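AAR187Cp (PDB 3ZIL) probably regulates the establishment of sister-chromatid cohesion as the cohesin regulator Wpl1, represented here by its helical Wap1 domain. Local coordinates at residues D55-I60 and A91-L96; E119-K124 and L133-L138; R219-L222 and G226-K229; L325-Y330 and K350-A355. All coordinates share one frame; numbering follows the deposited sequence.

Followed from the N terminus, the four contacts come in series: each closes before the next opens, and none nests in or crosses another. Interaction 1 closes a 30-residue excursion between helix 54-72 and the end of helix 81-93. Interaction 2 folds the connector after helix 108-116 back toward helix 129-141. Interaction 3, whose centre is about 10 Å from that of the chain, is a tight local turn leading into helix 225-235. Interaction 4 joins the consecutive helices 321-336 and 343-360. Interactions 1 and 4 lie on opposite sides of the chain centre, their own centres about 55 Å apart; each contact joins parts close in sequence along the elongated helical domain.

Interaction 1: residues D55-I60 and A91-L96; sequences DLCQYI and ADKIPL
Cys57 and Ile60, one helical turn apart, face Lys93 and Ile94 at the point where helix 81-93 stops. The backbones approach closely at Cys57 and Ile94, whose CA atoms are 7.2 Å apart. The buried part of the contact is the pair Ile60 and Ile94 together with Cys57. There CG2 of Ile60 meets CD1 of Ile94 at 3.9 Å; the side chains cross at about a right angle, and these two methyls are the one pair of their atoms within 4.2 Å. Ile94 can reach across because it is the first residue to leave helical backbone angles and because its CG1 stands between the backbone N and the carbonyl carbon (chi1 50°). Its other branch, CG2, lies 4.3 Å from the carbonyl O of Cys57, a looser approach.

The more open part is at Lys93, which is partly exposed. SG of Cys57 rests against its aliphatic chain, 3.6 Å from CE and 4.1 Å from CG of Lys93. CG is placed beside the sulfur by chi1, anti to the backbone N, and the bend at chi2 (54°) then swings CE to the same sulfur. The chain runs on past it, with NZ of Lys93 4.5 Å from SG of Cys57. No hydrogen bond joins the segments; the grip is by van der Waals packing.

Farther out, His65 of helix 54-72 bonds to the carbonyl of Ile94, and Asp92 is held by Lys143, Tyr150 and Tyr158. Met50 of helix 36-52 touches both Cys57 and Ile94, Leu24 of helix 20-27 packs on Ile60, and helix 147-158 lies against Ala91 and Asp92.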
loop_
_atom_site.group_PDB
_atom_site.type_symbol
_atom_site.label_atom_id
_atom_site.label_comp_id
_atom_site.label_asym_id
_atom_site.label_seq_id
_atom_site.Cartn_x
_atom_site.Cartn_y
_atom_site.Cartn_z
ATOM N N ASP A 55 19.582 -28.229 -8.180
ATOM C CA ASP A 55 20.195 -28.629 -9.460
ATOM C C ASP A 55 19.111 -28.780 -10.568
ATOM O O ASP A 55 19.304 -28.385 -11.707
ATOM C CB ASP A 55 21.001 -29.920 -9.228
ATOM C CG ASP A 55 21.901 -30.268 -10.368
ATOM O OD1 ASP A 55 22.562 -29.371 -10.900
ATOM O OD2 ASP A 55 21.986 -31.464 -10.732
ATOM N N LEU A 56 17.965 -29.337 -10.217
ATOM C CA LEU A 56 16.826 -29.439 -11.173
ATOM C C LEU A 56 16.366 -28.012 -11.564
ATOM O O LEU A 56 16.133 -27.707 -12.734
ATOM C CB LEU A 56 15.675 -30.291 -10.548
ATOM C CG LEU A 56 14.244 -30.188 -11.122
ATOM C CD1 LEU A 56 14.251 -30.734 -12.552
ATOM C CD2 LEU A 56 13.135 -30.828 -10.251
ATOM N N CYS A 57 16.308 -27.136 -10.572
ATOM C CA CYS A 57 15.946 -25.750 -10.798
ATOM C C CYS A 57 16.908 -25.051 -11.766
ATOM O O CYS A 57 16.467 -24.350 -12.645
ATOM C CB CYS A 57 15.820 -24.956 -9.493
ATOM S SG CYS A 57 14.494 -25.475 -8.364
ATOM N N GLN A 58 18.208 -25.238 -11.602
ATOM C CA GLN A 58 19.217 -24.629 -12.473
ATOM C C GLN A 58 19.058 -25.142 -13.893
ATOM O O GLN A 58 18.957 -24.368 -14.860
ATOM C CB GLN A 58 20.625 -24.898 -11.919
ATOM C CG GLN A 58 21.046 -23.938 -10.808
ATOM C CD GLN A 58 22.137 -24.528 -9.894
ATOM O OE1 GLN A 58 21.873 -25.412 -9.063
ATOM N NE2 GLN A 58 23.369 -24.034 -10.041
ATOM N N TYR A 59 18.909 -26.458 -13.991
ATOM C CA TYR A 59 18.623 -27.116 -15.249
ATOM C C TYR A 59 17.416 -26.489 -15.989
ATOM O O TYR A 59 17.523 -26.055 -17.156
ATOM C CB TYR A 59 18.436 -28.626 -15.040
ATOM C CG TYR A 59 18.079 -29.294 -16.334
ATOM C CD1 TYR A 59 16.748 -29.386 -16.713
ATOM C CD2 TYR A 59 19.070 -29.778 -17.222
ATOM C CE1 TYR A 59 16.378 -29.943 -17.913
ATOM C CE2 TYR A 59 18.710 -30.369 -18.447
ATOM C CZ TYR A 59 17.337 -30.423 -18.783
ATOM O OH TYR A 59 16.835 -30.970 -19.944
ATOM N N ILE A 60 16.258 -26.449 -15.330
ATOM C CA ILE A 60 15.063 -25.789 -15.914
ATOM C C ILE A 60 15.406 -24.396 -16.415
ATOM O O ILE A 60 15.079 -23.980 -17.559
ATOM C CB ILE A 60 13.888 -25.758 -14.896
ATOM C CG1 ILE A 60 13.392 -27.181 -14.614
ATOM C CG2 ILE A 60 12.761 -24.841 -15.386
ATOM C CD1 ILE A 60 12.531 -27.279 -13.324
ATOM N N ALA A 91 6.277 -19.352 -10.027
ATOM C CA ALA A 91 6.641 -17.980 -10.410
ATOM C C ALA A 91 7.749 -17.461 -9.504
ATOM O O ALA A 91 8.693 -16.815 -9.962
ATOM C CB ALA A 91 5.455 -17.038 -10.311
ATOM N N ASP A 92 7.597 -17.699 -8.211
ATOM C CA ASP A 92 8.632 -17.322 -7.248
ATOM C C ASP A 92 9.953 -18.144 -7.328
ATOM O O ASP A 92 10.990 -17.596 -7.067
ATOM C CB ASP A 92 8.046 -17.373 -5.860
ATOM C CG ASP A 92 8.932 -16.736 -4.781
ATOM O OD1 ASP A 92 9.614 -15.720 -5.081
ATOM O OD2 ASP A 92 8.861 -17.266 -3.597
ATOM N N LYS A 93 9.914 -19.418 -7.702
ATOM C CA LYS A 93 11.088 -20.288 -7.617
ATOM C C LYS A 93 11.912 -20.116 -8.884
ATOM O O LYS A 93 13.127 -20.161 -8.803
ATOM C CB LYS A 93 10.651 -21.762 -7.510
ATOM C CG LYS A 93 11.771 -22.712 -7.118
ATOM C CD LYS A 93 12.498 -22.298 -5.838
ATOM C CE LYS A 93 13.871 -22.947 -5.846
ATOM N NZ LYS A 93 14.206 -23.280 -4.446
ATOM N N ILE A 94 11.268 -19.858 -10.037
ATOM C CA ILE A 94 12.004 -19.724 -11.317
ATOM C C ILE A 94 11.342 -18.638 -12.078
ATOM O O ILE A 94 10.652 -18.891 -13.111
ATOM C CB ILE A 94 11.977 -21.026 -12.173
ATOM C CG1 ILE A 94 10.510 -21.545 -12.293
ATOM C CG2 ILE A 94 12.967 -22.073 -11.577
ATOM C CD1 ILE A 94 10.294 -22.633 -13.385
ATOM N N PRO A 95 11.502 -17.416 -11.570
ATOM C CA PRO A 95 10.877 -16.258 -12.168
ATOM C C PRO A 95 11.488 -15.988 -13.555
ATOM O O PRO A 95 12.697 -16.198 -13.762
ATOM C CB PRO A 95 11.275 -15.108 -11.177
ATOM C CG PRO A 95 12.537 -15.604 -10.505
ATOM C CD PRO A 95 12.208 -17.080 -10.312
ATOM N N LEU A 96 10.684 -15.531 -14.509
ATOM C CA LEU A 96 11.241 -15.026 -15.784
ATOM C C LEU A 96 11.866 -13.648 -15.538
ATOM O O LEU A 96 11.616 -13.040 -14.480
ATOM C CB LEU A 96 10.125 -14.842 -16.836
ATOM C CG LEU A 96 9.232 -16.055 -17.102
ATOM C CD1 LEU A 96 8.013 -15.616 -17.896
ATOM C CD2 LEU A 96 10.072 -17.095 -17.849
#

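Interaction 2: residues E119-K124 and L133-L138; sequences EVFPKK and LNYQDL
Tyr135, the residue that loses most surface here, reaches from helix 129-141 to the connector and meets Phe121 through its phenol oxygen. OH of Tyr135 lies 3.3 Å from CE2 and 3.9 Å from CZ of Phe121, at the ring edge and near the ring plane, which makes this an oxygen-to-edge approach and not a stack. The two side chains come from opposite directions. On Tyr135, CG stands anti to the backbone N (chi1 179°), which sends the ring outward from its helix toward the connector.

The same hydroxyl is linked to the connector backbone through water 1. The water donates to O of Pro122 at 2.7 Å and is also 2.7 Å from OH of Tyr135, with the two partners at close to a tetrahedral angle. Since that hydroxyl and the Pro122 carbonyl O are 4.4 Å apart, the water bridges a gap too wide for a direct bond. It sits in the plane of the Phe121 ring at its edge, 3.5 Å from CE2 of Phe121. One face of that ring carries CD of Pro122, 3.7 Å above the plane and offset toward the rim.

Lys81 and Leu85 of helix 81-93 touch Phe121, while Ile125 touches Tyr135. This is plain loop-to-helix packing in an all-helical domain: a water bridge and a ring-edge contact join the irregular connector after helix 108-116 to helix 129-141.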
loop_
_atom_site.group_PDB
_atom_site.type_symbol
_atom_site.label_atom_id
_atom_site.label_comp_id
_atom_site.label_asym_id
_atom_site.label_seq_id
_atom_site.Cartn_x
_atom_site.Cartn_y
_atom_site.Cartn_z
ATOM N N GLU A 119 -9.183 -14.550 1.065
ATOM C CA GLU A 119 -8.529 -15.197 2.212
ATOM C C GLU A 119 -8.925 -16.678 2.429
ATOM O O GLU A 119 -8.353 -17.364 3.257
ATOM C CB GLU A 119 -8.717 -14.422 3.553
ATOM C CG GLU A 119 -8.530 -12.883 3.591
ATOM C CD GLU A 119 -9.796 -12.093 3.134
ATOM O OE1 GLU A 119 -10.344 -12.389 2.084
ATOM O OE2 GLU A 119 -10.209 -11.108 3.754
ATOM N N VAL A 120 -9.878 -17.181 1.695
ATOM C CA VAL A 120 -10.332 -18.537 2.002
ATOM C C VAL A 120 -9.449 -19.488 1.275
ATOM O O VAL A 120 -9.246 -19.344 0.059
ATOM C CB VAL A 120 -11.742 -18.810 1.494
ATOM C CG1 VAL A 120 -12.757 -18.061 2.348
ATOM C CG2 VAL A 120 -11.846 -18.601 -0.040
ATOM N N PHE A 121 -8.827 -20.380 2.018
ATOM C CA PHE A 121 -7.937 -21.352 1.409
ATOM C C PHE A 121 -8.298 -22.742 1.948
ATOM O O PHE A 121 -8.435 -22.881 3.153
ATOM C CB PHE A 121 -6.473 -20.986 1.660
ATOM C CG PHE A 121 -5.555 -21.694 0.724
ATOM C CD1 PHE A 121 -5.423 -21.260 -0.580
ATOM C CD2 PHE A 121 -4.882 -22.861 1.121
ATOM C CE1 PHE A 121 -4.585 -21.954 -1.469
ATOM C CE2 PHE A 121 -4.111 -23.570 0.224
ATOM C CZ PHE A 121 -3.972 -23.130 -1.071
ATOM N N PRO A 122 -8.456 -23.767 1.073
ATOM C CA PRO A 122 -8.815 -25.085 1.656
ATOM C C PRO A 122 -7.742 -25.665 2.586
ATOM O O PRO A 122 -6.531 -25.523 2.331
ATOM C CB PRO A 122 -8.913 -26.008 0.414
ATOM C CG PRO A 122 -8.042 -25.320 -0.630
ATOM C CD PRO A 122 -8.296 -23.847 -0.399
ATOM N N LYS A 123 -8.172 -26.334 3.642
ATOM C CA LYS A 123 -7.237 -26.976 4.565
ATOM C C LYS A 123 -6.956 -28.440 4.198
ATOM O O LYS A 123 -6.019 -29.029 4.740
ATOM C CB LYS A 123 -7.835 -26.920 5.961
ATOM C CG LYS A 123 -7.210 -25.900 6.897
ATOM C CD LYS A 123 -7.724 -26.105 8.331
ATOM C CE LYS A 123 -9.236 -25.865 8.459
ATOM N NZ LYS A 123 -9.733 -26.348 9.783
ATOM N N LYS A 124 -7.765 -29.040 3.322
ATOM C CA LYS A 124 -7.527 -30.400 2.803
ATOM C C LYS A 124 -7.295 -30.443 1.264
ATOM O O LYS A 124 -7.808 -29.596 0.513
ATOM C CB LYS A 124 -8.759 -31.266 3.079
ATOM C CG LYS A 124 -9.269 -31.293 4.500
ATOM C CD LYS A 124 -10.258 -32.439 4.660
ATOM C CE LYS A 124 -10.167 -33.061 6.048
ATOM N NZ LYS A 124 -11.171 -34.166 6.224
ATOM N N LEU A 133 0.103 -36.626 1.524
ATOM C CA LEU A 133 1.428 -36.540 2.181
ATOM C C LEU A 133 2.358 -35.604 1.442
ATOM O O LEU A 133 3.101 -34.844 2.071
ATOM C CB LEU A 133 2.119 -37.881 2.236
ATOM C CG LEU A 133 2.338 -38.659 3.522
ATOM C CD1 LEU A 133 1.335 -38.366 4.634
ATOM C CD2 LEU A 133 2.359 -40.125 3.102
ATOM N N ASN A 134 2.396 -35.701 0.112
ATOM C CA ASN A 134 3.289 -34.833 -0.697
ATOM C C ASN A 134 2.950 -33.361 -0.547
ATOM O O ASN A 134 3.832 -32.486 -0.513
ATOM C CB ASN A 134 3.269 -35.215 -2.201
ATOM C CG ASN A 134 4.214 -36.378 -2.527
ATOM O OD1 ASN A 134 5.046 -36.792 -1.710
ATOM N ND2 ASN A 134 4.103 -36.884 -3.723
ATOM N N TYR A 135 1.656 -33.111 -0.444
ATOM C CA TYR A 135 1.133 -31.741 -0.287
ATOM C C TYR A 135 1.500 -31.117 1.057
ATOM O O TYR A 135 2.050 -30.029 1.076
ATOM C CB TYR A 135 -0.362 -31.766 -0.439
ATOM C CG TYR A 135 -1.000 -30.428 -0.269
ATOM C CD1 TYR A 135 -0.718 -29.387 -1.182
ATOM C CD2 TYR A 135 -1.951 -30.203 0.751
ATOM C CE1 TYR A 135 -1.378 -28.145 -1.076
ATOM C CE2 TYR A 135 -2.578 -28.950 0.890
ATOM C CZ TYR A 135 -2.277 -27.915 -0.032
ATOM O OH TYR A 135 -2.895 -26.657 0.086
ATOM N N GLN A 136 1.203 -31.826 2.163
ATOM C CA GLN A 136 1.727 -31.461 3.514
ATOM C C GLN A 136 3.214 -31.194 3.529
ATOM O O GLN A 136 3.703 -30.223 4.110
ATOM C CB GLN A 136 1.427 -32.535 4.597
ATOM C CG GLN A 136 -0.033 -33.009 4.791
ATOM C CD GLN A 136 -1.157 -32.012 4.407
ATOM O OE1 GLN A 136 -1.152 -30.814 4.814
ATOM N NE2 GLN A 136 -2.160 -32.521 3.609
ATOM N N ASP A 137 3.961 -32.075 2.913
ATOM C CA ASP A 137 5.404 -31.923 2.893
ATOM C C ASP A 137 5.800 -30.587 2.175
ATOM O O ASP A 137 6.603 -29.752 2.699
ATOM C CB ASP A 137 5.945 -33.177 2.243
ATOM C CG ASP A 137 7.427 -33.125 1.902
ATOM O OD1 ASP A 137 8.147 -32.136 2.167
ATOM O OD2 ASP A 137 7.878 -34.138 1.320
ATOM N N LEU A 138 5.224 -30.354 0.990
ATOM C CA LEU A 138 5.441 -29.050 0.326
ATOM C C LEU A 138 5.055 -27.815 1.148
ATOM O O LEU A 138 5.856 -26.871 1.235
ATOM C CB LEU A 138 4.784 -29.008 -1.064
ATOM C CG LEU A 138 5.124 -27.725 -1.861
ATOM C CD1 LEU A 138 6.595 -27.682 -2.345
ATOM C CD2 LEU A 138 4.142 -27.668 -3.019
HETATM O O HOH W 1 -3.897 -26.199 2.570
#

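Interaction 3: residues R219-L222 and G226-K229; sequences REKL and GVLK
Leu222 and Leu228 meet through a carbonyl and a forked side chain. The O of Leu222 is 3.4 Å from CD1 and 3.5 Å from CD2 of Leu228, so both methyls touch the oxygen, and CG of Leu228 follows at 3.7 Å. One residue back the pattern recurs: O of Lys221 lies 3.5 Å from CB of Val227. Side chains add little, the nearest pair being CD of Lys221 and CG2 of Val227 at 4.2 Å.

The next shell supplies polar partners and packing for these groups. Gln281 NE2 bonds to the Leu222 carbonyl, giving the oxygen of this buried residue a polar partner besides its methyl neighbours, and Asn224 OD1 accepts from N of Val227. Leu277 and Leu284 of helix 272-289 and Leu255 of helix 248-261 touch Leu228. Replaced by an alanine, Leu228 would probably leave a gap beside the Leu222 carbonyl and deprive these leucines of their packing partner.

Within 219-222, N of Leu222 bonds to O of Arg219 at 2.9 Å, the i to i+3 link of a 3-10 turn. Packed through its last two carbonyls against the start of helix 225-235, this turn compactly connects it with helix 201-215.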
loop_
_atom_site.group_PDB
_atom_site.type_symbol
_atom_site.label_atom_id
_atom_site.label_comp_id
_atom_site.label_asym_id
_atom_site.label_seq_id
_atom_site.Cartn_x
_atom_site.Cartn_y
_atom_site.Cartn_z
ATOM N N ARG A 219 -9.378 3.045 14.641
ATOM C CA ARG A 219 -8.408 4.171 14.810
ATOM C C ARG A 219 -6.931 3.717 14.845
ATOM O O ARG A 219 -6.053 4.434 14.404
ATOM C CB ARG A 219 -8.731 5.138 15.972
ATOM C CG ARG A 219 -8.920 4.469 17.327
ATOM C CD ARG A 219 -8.264 5.166 18.547
ATOM N NE ARG A 219 -7.658 4.078 19.327
ATOM C CZ ARG A 219 -8.268 3.325 20.261
ATOM N NH1 ARG A 219 -9.529 3.585 20.674
ATOM N NH2 ARG A 219 -7.568 2.326 20.819
ATOM N N GLU A 220 -6.668 2.521 15.335
ATOM C CA GLU A 220 -5.350 1.874 15.245
ATOM C C GLU A 220 -4.675 1.919 13.822
ATOM O O GLU A 220 -3.431 2.101 13.660
ATOM C CB GLU A 220 -5.524 0.417 15.672
ATOM C CG GLU A 220 -4.491 -0.546 15.123
ATOM C CD GLU A 220 -4.415 -1.821 15.944
ATOM O OE1 GLU A 220 -5.053 -1.865 17.034
ATOM O OE2 GLU A 220 -3.713 -2.766 15.509
ATOM N N LYS A 221 -5.490 1.713 12.792
ATOM C CA LYS A 221 -4.967 1.699 11.434
ATOM C C LYS A 221 -4.512 3.073 11.001
ATOM O O LYS A 221 -3.757 3.219 10.051
ATOM C CB LYS A 221 -6.019 1.171 10.493
ATOM C CG LYS A 221 -6.203 -0.344 10.636
ATOM C CD LYS A 221 -5.059 -1.182 10.011
ATOM C CE LYS A 221 -5.507 -2.653 9.894
ATOM N NZ LYS A 221 -5.704 -3.261 11.284
ATOM N N LEU A 222 -4.986 4.100 11.680
ATOM C CA LEU A 222 -4.470 5.423 11.420
ATOM C C LEU A 222 -3.062 5.629 11.954
ATOM O O LEU A 222 -2.490 6.737 11.817
ATOM C CB LEU A 222 -5.469 6.495 11.925
ATOM C CG LEU A 222 -6.597 7.059 11.021
ATOM C CD1 LEU A 222 -6.846 6.369 9.664
ATOM C CD2 LEU A 222 -7.896 7.325 11.797
ATOM N N GLY A 226 1.737 2.334 6.175
ATOM C CA GLY A 226 1.180 1.886 4.859
ATOM C C GLY A 226 -0.196 2.480 4.554
ATOM O O GLY A 226 -0.462 3.065 3.440
ATOM N N VAL A 227 -1.081 2.416 5.563
ATOM C CA VAL A 227 -2.430 2.904 5.379
ATOM C C VAL A 227 -2.438 4.410 5.212
ATOM O O VAL A 227 -3.134 4.950 4.328
ATOM C CB VAL A 227 -3.318 2.519 6.620
ATOM C CG1 VAL A 227 -4.654 3.236 6.402
ATOM C CG2 VAL A 227 -3.537 0.961 6.675
ATOM N N LEU A 228 -1.625 5.117 6.000
ATOM C CA LEU A 228 -1.593 6.559 5.878
ATOM C C LEU A 228 -1.110 6.966 4.482
ATOM O O LEU A 228 -1.626 7.942 3.957
ATOM C CB LEU A 228 -0.666 7.213 6.958
ATOM C CG LEU A 228 -1.263 7.161 8.403
ATOM C CD1 LEU A 228 -0.148 7.301 9.454
ATOM C CD2 LEU A 228 -2.354 8.156 8.621
ATOM N N LYS A 229 -0.066 6.304 3.937
ATOM C CA LYS A 229 0.367 6.653 2.604
ATOM C C LYS A 229 -0.712 6.410 1.576
ATOM O O LYS A 229 -0.872 7.243 0.668
ATOM C CB LYS A 229 1.635 5.895 2.185
ATOM C CG LYS A 229 2.846 6.342 3.034
ATOM C CD LYS A 229 4.028 5.382 2.754
ATOM C CE LYS A 229 5.116 5.497 3.817
ATOM N NZ LYS A 229 6.477 5.285 3.253
#

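Interaction 4: residues L325-Y330 and K350-A355; sequences LFLLVY and KSELEA
Leu327 and Leu328 meet Glu352 and Leu353 with no aromatic ring between them; the rings of this region lie elsewhere, Phe326 stacked on Phe304 and Tyr330 on Phe308, both partners belonging to helix 304-313. The contact is helix-helix packing within an all-helical domain: helices 321-336 and 343-360 are consecutive, and their local axes pass 9.9 Å apart with a signed crossing angle of -123°.

CA atoms come nearest at Leu328 and Leu353, 6.8 Å apart. Leu353 does the reaching. Its CG stands anti to the carbonyl carbon (chi1 -74°), and the chain ends with CD2 laid on the backbone of the facing helix: CD2 of Leu353 is 3.7 Å from CA and 3.9 Å from CB of Leu328, and 4.2 Å from C of Leu327. The methyl CD2 of Leu353 thus lies nearer the backbone and CB of Leu328 than the branch ends of Leu328. Beside it, CD1 of Leu327 touches CB of Glu352 at 4.1 Å; the side chains cross obliquely, and the bend of Glu352 at chi2 carries its carboxylate away from the leucine.

Ile367 and Ile371 of helix 365-375 pack on Leu328, while Val374 and Leu375 pack on Leu353, so that helix touches both partners of the pair. Within 350-355, NZ of Lys350 forms a salt bridge with OE2 of Glu354 at 3.0 Å, approaching from above the carboxylate, 37° out of its plane.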
loop_
_atom_site.group_PDB
_atom_site.type_symbol
_atom_site.label_atom_id
_atom_site.label_comp_id
_atom_site.label_asym_id
_atom_site.label_seq_id
_atom_site.Cartn_x
_atom_site.Cartn_y
_atom_site.Cartn_z
ATOM N N LEU A 325 5.400 21.763 9.691
ATOM C CA LEU A 325 4.226 21.157 9.117
ATOM C C LEU A 325 3.052 21.342 10.113
ATOM O O LEU A 325 1.922 21.672 9.737
ATOM C CB LEU A 325 4.602 19.654 8.903
ATOM C CG LEU A 325 3.633 18.809 8.065
ATOM C CD1 LEU A 325 3.130 19.563 6.820
ATOM C CD2 LEU A 325 4.276 17.443 7.749
ATOM N N PHE A 326 3.320 21.162 11.403
ATOM C CA PHE A 326 2.253 21.329 12.376
ATOM C C PHE A 326 1.668 22.731 12.297
ATOM O O PHE A 326 0.459 22.917 12.415
ATOM C CB PHE A 326 2.770 21.037 13.796
ATOM C CG PHE A 326 1.748 21.264 14.863
ATOM C CD1 PHE A 326 0.911 20.261 15.239
ATOM C CD2 PHE A 326 1.607 22.510 15.462
ATOM C CE1 PHE A 326 -0.067 20.468 16.206
ATOM C CE2 PHE A 326 0.607 22.746 16.392
ATOM C CZ PHE A 326 -0.217 21.716 16.787
ATOM N N LEU A 327 2.547 23.730 12.149
ATOM C CA LEU A 327 2.112 25.132 12.166
ATOM C C LEU A 327 1.288 25.462 10.915
ATOM O O LEU A 327 0.354 26.248 10.961
ATOM C CB LEU A 327 3.343 26.036 12.188
ATOM C CG LEU A 327 4.126 26.029 13.507
ATOM C CD1 LEU A 327 5.356 26.958 13.471
ATOM C CD2 LEU A 327 3.266 26.386 14.692
ATOM N N LEU A 328 1.709 24.907 9.776
ATOM C CA LEU A 328 0.962 25.076 8.546
ATOM C C LEU A 328 -0.444 24.483 8.722
ATOM O O LEU A 328 -1.438 25.117 8.328
ATOM C CB LEU A 328 1.714 24.427 7.360
ATOM C CG LEU A 328 0.989 24.348 6.019
ATOM C CD1 LEU A 328 0.492 25.697 5.563
ATOM C CD2 LEU A 328 1.899 23.718 4.962
ATOM N N VAL A 329 -0.523 23.272 9.271
ATOM C CA VAL A 329 -1.816 22.622 9.373
ATOM C C VAL A 329 -2.665 23.464 10.363
ATOM O O VAL A 329 -3.832 23.772 10.088
ATOM C CB VAL A 329 -1.704 21.141 9.815
ATOM C CG1 VAL A 329 -3.051 20.632 10.345
ATOM C CG2 VAL A 329 -1.119 20.249 8.680
ATOM N N TYR A 330 -2.045 23.875 11.469
ATOM C CA TYR A 330 -2.674 24.801 12.423
ATOM C C TYR A 330 -3.227 26.125 11.785
ATOM O O TYR A 330 -4.346 26.523 12.051
ATOM C CB TYR A 330 -1.721 25.127 13.578
ATOM C CG TYR A 330 -2.399 26.088 14.530
ATOM C CD1 TYR A 330 -3.564 25.719 15.228
ATOM C CD2 TYR A 330 -1.915 27.382 14.693
ATOM C CE1 TYR A 330 -4.206 26.624 16.056
ATOM C CE2 TYR A 330 -2.546 28.281 15.528
ATOM C CZ TYR A 330 -3.688 27.893 16.195
ATOM O OH TYR A 330 -4.295 28.806 17.019
ATOM N N LYS A 350 3.223 33.756 10.619
ATOM C CA LYS A 350 3.451 34.256 9.260
ATOM C C LYS A 350 4.916 34.101 8.966
ATOM O O LYS A 350 5.311 33.593 7.927
ATOM C CB LYS A 350 3.007 35.718 9.164
ATOM C CG LYS A 350 3.447 36.489 7.922
ATOM C CD LYS A 350 2.710 37.835 7.805
ATOM C CE LYS A 350 3.449 38.802 6.910
ATOM N NZ LYS A 350 4.909 38.604 7.169
ATOM N N SER A 351 5.718 34.462 9.956
ATOM C CA SER A 351 7.165 34.473 9.821
ATOM C C SER A 351 7.814 33.078 9.770
ATOM O O SER A 351 8.737 32.842 9.040
ATOM C CB SER A 351 7.708 35.338 10.963
ATOM O OG SER A 351 9.077 35.256 10.970
ATOM N N GLU A 352 7.318 32.147 10.549
ATOM C CA GLU A 352 7.832 30.776 10.518
ATOM C C GLU A 352 7.344 30.080 9.218
ATOM O O GLU A 352 8.093 29.355 8.580
ATOM C CB GLU A 352 7.392 30.012 11.756
ATOM C CG GLU A 352 8.060 30.454 13.070
ATOM C CD GLU A 352 9.591 30.314 13.104
ATOM O OE1 GLU A 352 10.166 29.437 12.444
ATOM O OE2 GLU A 352 10.249 31.086 13.836
ATOM N N LEU A 353 6.147 30.424 8.776
ATOM C CA LEU A 353 5.595 29.896 7.533
ATOM C C LEU A 353 6.390 30.358 6.321
ATOM O O LEU A 353 6.673 29.551 5.411
ATOM C CB LEU A 353 4.087 30.175 7.447
ATOM C CG LEU A 353 3.189 29.309 8.350
ATOM C CD1 LEU A 353 1.681 29.588 8.160
ATOM C CD2 LEU A 353 3.483 27.820 8.201
ATOM N N GLU A 354 6.845 31.635 6.332
ATOM C CA GLU A 354 7.652 32.158 5.213
ATOM C C GLU A 354 9.018 31.483 5.121
ATOM O O GLU A 354 9.513 31.203 4.036
ATOM C CB GLU A 354 7.921 33.687 5.356
ATOM C CG GLU A 354 6.771 34.576 4.977
ATOM C CD GLU A 354 6.939 36.001 5.469
ATOM O OE1 GLU A 354 7.881 36.300 6.260
ATOM O OE2 GLU A 354 6.077 36.823 5.113
ATOM N N ALA A 355 9.658 31.268 6.258
ATOM C CA ALA A 355 10.883 30.516 6.272
ATOM C C ALA A 355 10.689 29.042 5.755
ATOM O O ALA A 355 11.545 28.483 5.092
ATOM C CB ALA A 355 11.433 30.481 7.706
#